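Local coordinates for Lin1840 protein (Listeria innocua serovar 6a, PDB 4ZOA) that probably hydrolyses terminal, non-reducing beta-D-glucosyl residues to release beta-D-glucose, as a beta-glucosidase of glycoside hydrolase family 3, at residues P101-L106 / R149-T154; P137-V142 / A188-F193. The protein carries 1 engineered substitution. One frame throughout, in Å; residues are numbered along the deposited sequence.

Contact 1: P101-L106 / R149-T154. With IFM (5-hydroxymethyl-3,4-dihydroxypiperidine), chain C.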
# COMPACT_ATOMS: atom_id res chain seq x y z
N PRO A 101 -3.86 -2.74 -29.60
CA PRO A 101 -4.28 -2.25 -28.27
C PRO A 101 -3.14 -2.17 -27.27
O PRO A 101 -2.18 -2.96 -27.35
CB PRO A 101 -5.39 -3.26 -27.83
CG PRO A 101 -5.97 -3.78 -29.14
CD PRO A 101 -4.77 -3.80 -30.11
N ILE A 102 -3.27 -1.22 -26.33
CA ILE A 102 -2.34 -1.17 -25.19
C ILE A 102 -2.28 -2.53 -24.43
O ILE A 102 -3.29 -3.26 -24.35
CB ILE A 102 -2.66 -0.01 -24.24
CG1 ILE A 102 -4.08 -0.11 -23.73
CG2 ILE A 102 -2.33 1.33 -24.93
CD1 ILE A 102 -4.34 0.72 -22.49
N PRO A 103 -1.09 -2.89 -23.86
CA PRO A 103 -0.96 -4.22 -23.28
C PRO A 103 -2.03 -4.56 -22.23
O PRO A 103 -2.39 -5.71 -22.10
CB PRO A 103 0.41 -4.18 -22.66
CG PRO A 103 1.19 -3.30 -23.56
CD PRO A 103 0.20 -2.23 -23.96
N LEU A 104 -2.52 -3.58 -21.46
CA LEU A 104 -3.58 -3.90 -20.45
C LEU A 104 -4.84 -4.38 -21.15
O LEU A 104 -5.57 -5.28 -20.67
CB LEU A 104 -3.84 -2.70 -19.56
CG LEU A 104 -4.79 -2.95 -18.38
CD1 LEU A 104 -4.29 -4.09 -17.54
CD2 LEU A 104 -4.89 -1.70 -17.59
N ALA A 105 -5.10 -3.84 -22.33
CA ALA A 105 -6.26 -4.28 -23.14
C ALA A 105 -6.00 -5.70 -23.66
O ALA A 105 -6.88 -6.56 -23.59
CB ALA A 105 -6.51 -3.35 -24.29
N LEU A 106 -4.79 -5.94 -24.13
CA LEU A 106 -4.38 -7.29 -24.55
C LEU A 106 -4.44 -8.31 -23.40
O LEU A 106 -4.81 -9.50 -23.60
CB LEU A 106 -2.96 -7.24 -25.10
CG LEU A 106 -2.77 -6.35 -26.35
CD1 LEU A 106 -1.32 -6.34 -26.78
CD2 LEU A 106 -3.60 -6.88 -27.51
N ARG A 149 1.54 3.44 -15.38
CA ARG A 149 2.17 2.46 -16.24
C ARG A 149 1.42 1.17 -16.24
O ARG A 149 1.88 0.22 -16.88
CB ARG A 149 3.61 2.19 -15.87
CG ARG A 149 4.39 3.45 -15.75
CD ARG A 149 5.87 3.11 -15.63
NE ARG A 149 6.32 2.75 -16.93
CZ ARG A 149 7.47 3.05 -17.48
NH1 ARG A 149 8.40 3.64 -16.80
NH2 ARG A 149 7.68 2.74 -18.75
N VAL A 150 0.23 1.12 -15.63
CA VAL A 150 -0.58 -0.11 -15.70
C VAL A 150 -0.98 -0.47 -17.11
O VAL A 150 -1.25 -1.63 -17.41
CB VAL A 150 -1.85 -0.11 -14.81
CG1 VAL A 150 -1.47 0.03 -13.35
CG2 VAL A 150 -2.82 1.02 -15.22
N MET A 151 -1.04 0.53 -17.97
CA MET A 151 -1.40 0.34 -19.38
C MET A 151 -0.43 -0.58 -20.10
O MET A 151 -0.77 -1.17 -21.13
CB MET A 151 -1.44 1.69 -20.10
CG MET A 151 -0.13 2.48 -20.01
SD MET A 151 0.53 3.15 -21.56
CE MET A 151 0.76 1.66 -22.53
N GLU A 152 0.78 -0.67 -19.55
CA GLU A 152 1.87 -1.47 -20.12
C GLU A 152 1.93 -2.92 -19.62
O GLU A 152 2.65 -3.76 -20.16
CB GLU A 152 3.22 -0.85 -19.71
CG GLU A 152 3.61 0.46 -20.36
CD GLU A 152 4.78 1.14 -19.61
OE1 GLU A 152 5.97 0.74 -19.82
OE2 GLU A 152 4.51 2.13 -18.86
N SER A 153 1.24 -3.20 -18.52
CA SER A 153 1.21 -4.51 -17.94
C SER A 153 -0.01 -5.16 -18.50
O SER A 153 -0.95 -4.45 -18.96
CB SER A 153 1.08 -4.41 -16.40
OG SER A 153 0.90 -5.67 -15.75
N THR A 154 -0.03 -6.49 -18.43
CA THR A 154 -1.27 -7.24 -18.72
C THR A 154 -2.05 -7.48 -17.46
O THR A 154 -3.05 -8.16 -17.49
CB THR A 154 -1.01 -8.55 -19.47
OG1 THR A 154 -0.17 -9.46 -18.72
CG2 THR A 154 -0.33 -8.22 -20.81
O4 IFM C . 11.67 1.36 -22.16
C4 IFM C . 11.64 2.59 -21.45
C3 IFM C . 11.24 2.33 -20.00
O3 IFM C . 10.04 1.59 -20.02
C2 IFM C . 11.20 3.59 -19.10
N IFM C . 12.37 4.45 -19.29
C1 IFM C . 12.84 4.63 -20.65
C5 IFM C . 12.99 3.28 -21.38
C6 IFM C . 13.63 3.45 -22.78
O6 IFM C . 12.99 4.47 -23.52
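L104 and M151 join the two backbones: at the start of the helix that begins at P103, the amide N of L104 donates to the carbonyl O of M151 at 3.0 Å. M151 lies in the 3-10 segment 150-152, and beyond it the chain draws alongside the helix, the CA atoms of L104 and T154 coming to 4.4 Å. Proline suits the first turn, where an N-H would have no acceptor within the helix; P103 lays its ring on carbonyl oxygens, with CD 3.2 Å from M151 O and CB 3.4 Å from E152 O.

I102, at the N-cap position, crosses the M151 side chain at about a right angle, its CD1 3.9 Å from M151 CB. Bends at chi2 and chi3 bring M151 CE against CG2 of I102. L104 sends CG opposite its backbone N (chi1 -173°), and its CD2 reaches CG2 of V150 at 4.2 Å.

The segment 149-154 also reaches the bound ligand: R149 grips the E152 carboxylate side-on, NE to OE2 at 2.7 Å and NH2 to OE1 at 2.8 Å, which fixes the guanidinium while NH2 makes a weak bond to O3 of the bound piperidine inhibitor; NH1 pairs with E473.

The whole contact is buried. Both segments belong to the TIM-barrel-like N-terminal domain of family 3, the loop 149-154 following strand 133-134. Helix 361-374 packs on P101, A105 and L106, helix 158-173 takes S153 and T154, and strand 187-193 meets R149 and E152.

Contact 2: P137-V142 / A188-F193. With IFM (5-hydroxymethyl-3,4-dihydroxypiperidine), chain C.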
# COMPACT_ATOMS: atom_id res chain seq x y z
N PRO A 137 8.58 -7.42 -23.57
CA PRO A 137 7.41 -7.09 -22.76
C PRO A 137 7.71 -6.47 -21.38
O PRO A 137 8.76 -6.66 -20.80
CB PRO A 137 6.73 -8.42 -22.58
CG PRO A 137 7.87 -9.34 -22.45
CD PRO A 137 8.91 -8.85 -23.44
N MET A 138 6.76 -5.66 -20.94
CA MET A 138 6.72 -5.10 -19.63
C MET A 138 5.92 -6.11 -18.80
O MET A 138 4.74 -6.31 -19.01
CB MET A 138 6.03 -3.74 -19.72
CG MET A 138 6.04 -2.96 -18.43
SD MET A 138 4.68 -3.42 -17.33
CE MET A 138 4.74 -1.88 -16.39
N LEU A 139 6.59 -6.72 -17.84
CA LEU A 139 6.05 -7.88 -17.05
C LEU A 139 5.83 -7.56 -15.59
O LEU A 139 5.80 -8.46 -14.72
CB LEU A 139 7.00 -9.06 -17.20
CG LEU A 139 7.09 -9.48 -18.65
CD1 LEU A 139 8.08 -10.61 -18.72
CD2 LEU A 139 5.76 -9.88 -19.31
N ASP A 140 5.62 -6.27 -15.30
CA ASP A 140 5.40 -5.80 -13.94
C ASP A 140 3.96 -6.10 -13.46
O ASP A 140 3.00 -5.57 -13.99
CB ASP A 140 5.73 -4.30 -13.80
CG ASP A 140 7.12 -3.94 -14.36
OD1 ASP A 140 8.10 -4.73 -14.33
OD2 ASP A 140 7.25 -2.80 -14.80
N LEU A 141 3.84 -6.93 -12.42
CA LEU A 141 2.61 -7.10 -11.71
C LEU A 141 2.03 -5.75 -11.21
O LEU A 141 2.73 -4.94 -10.54
CB LEU A 141 2.81 -8.02 -10.50
CG LEU A 141 1.47 -8.56 -9.99
CD1 LEU A 141 0.92 -9.56 -10.96
CD2 LEU A 141 1.62 -9.10 -8.57
N VAL A 142 0.77 -5.52 -11.57
CA VAL A 142 0.09 -4.30 -11.22
C VAL A 142 -1.17 -4.57 -10.39
O VAL A 142 -2.06 -5.34 -10.83
CB VAL A 142 -0.25 -3.41 -12.40
CG1 VAL A 142 1.07 -2.86 -12.98
CG2 VAL A 142 -1.11 -4.13 -13.46
N ALA A 188 13.85 -9.39 -27.92
CA ALA A 188 13.00 -8.85 -26.84
C ALA A 188 13.86 -8.50 -25.62
O ALA A 188 14.85 -9.19 -25.32
CB ALA A 188 11.90 -9.84 -26.46
N CYS A 189 13.50 -7.41 -24.96
CA CYS A 189 14.07 -7.01 -23.67
C CYS A 189 12.98 -7.00 -22.62
O CYS A 189 12.08 -6.16 -22.65
CB CYS A 189 14.66 -5.61 -23.74
SG CYS A 189 15.46 -5.02 -22.20
N VAL A 190 13.08 -7.89 -21.66
CA VAL A 190 12.15 -7.95 -20.49
C VAL A 190 12.36 -6.72 -19.61
O VAL A 190 13.50 -6.37 -19.28
CB VAL A 190 12.37 -9.32 -19.74
CG1 VAL A 190 11.90 -9.30 -18.26
CG2 VAL A 190 11.70 -10.44 -20.54
N LYS A 191 11.28 -6.00 -19.28
CA LYS A 191 11.42 -4.90 -18.33
C LYS A 191 10.25 -4.94 -17.31
O LYS A 191 9.25 -5.65 -17.56
CB LYS A 191 11.56 -3.58 -19.07
CG LYS A 191 10.30 -3.12 -19.73
CD LYS A 191 10.54 -1.88 -20.53
CE LYS A 191 9.24 -1.35 -21.11
NZ LYS A 191 9.46 -0.20 -21.96
N HIS A 192 10.35 -4.31 -16.13
CA HIS A 192 11.49 -3.65 -15.56
C HIS A 192 11.91 -4.44 -14.32
O HIS A 192 11.12 -4.57 -13.37
CB HIS A 192 11.11 -2.22 -15.11
CG HIS A 192 10.52 -1.36 -16.18
ND1 HIS A 192 9.17 -1.37 -16.48
CD2 HIS A 192 11.08 -0.42 -16.99
CE1 HIS A 192 8.93 -0.52 -17.45
NE2 HIS A 192 10.07 0.08 -17.77
N PHE A 193 13.12 -4.97 -14.29
CA PHE A 193 13.52 -5.94 -13.25
C PHE A 193 13.95 -5.19 -11.99
O PHE A 193 14.96 -4.52 -12.02
CB PHE A 193 14.67 -6.79 -13.75
CG PHE A 193 14.81 -8.14 -13.05
CD1 PHE A 193 13.91 -9.16 -13.33
CD2 PHE A 193 15.82 -8.36 -12.16
CE1 PHE A 193 14.00 -10.38 -12.70
CE2 PHE A 193 15.91 -9.55 -11.52
CZ PHE A 193 15.02 -10.57 -11.79
O4 IFM C . 11.67 1.36 -22.16
C4 IFM C . 11.64 2.59 -21.45
C3 IFM C . 11.24 2.33 -20.00
O3 IFM C . 10.04 1.59 -20.02
C2 IFM C . 11.20 3.59 -19.10
N IFM C . 12.37 4.45 -19.29
C1 IFM C . 12.84 4.63 -20.65
C5 IFM C . 12.99 3.28 -21.38
C6 IFM C . 13.63 3.45 -22.78
O6 IFM C . 12.99 4.47 -23.52
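A188 begins the part of a parallel strand of the N-terminal TIM-barrel-like domain that runs beside the loop 137-142, the two directions differing by 17°. Its small CB meets the ring of P137, and V190 continues this apolar side: CG2 lies 4.3 Å from P137 CD, and both methyls touch CD1 of L139. Branched and compact, V190 also packs on Y223 and A226 of helix 221-228.

K191 makes the single beta bridge, with M138. Its N donates almost straight to P137 O at 3.0 Å (170°), and its O accepts from L139 N at 2.9 Å. With chi1 at 71°, CG is flanked by both main-chain neighbours of CA, and the chain beyond it is extended, long enough to place NZ between O3 and O4 of the bound piperidine, 2.7 Å from O3.

A cis peptide links K191 to H192, and both side chains then reach the ligand, with CG of K191 over the centre of one face of the H192 ring. D140 holds this histidine twice: OD1 takes the backbone N, and OD2 takes ND1 through its syn lone pair, in the ring plane. OD1 has a further partner in Y223. A short carboxylate suits this place, bridging main chain and ring and fixing the ring's rotation. At the other end of the imidazole, NE2 of H192 is hydrogen-bonded to O3 of the ligand at 2.7 Å.

In the fold
Both contacts are buried in the N-terminal domain, neither on the surface, and their segments alternate along the chain. Loop residues between strand 133-134 and helix 158-173 supply one side of each. Contact 1 sets a 3-10 turn against a helix start, by side-chain carbons laid on backbone carbonyls, a few apolar pairs and one backbone bond; contact 2 sets a loop beside a barrel strand, with two backbone bonds and a carboxylate that accepts two hydrogen bonds from one histidine. Their centres are 11 Å apart, and they touch where S153 OG probably bonds to D140 O and M138 packs on the 3-10 turn. Both reach O3 of the inhibitor: contact 1 by one weak arginine bond, contact 2 by lysine and histidine.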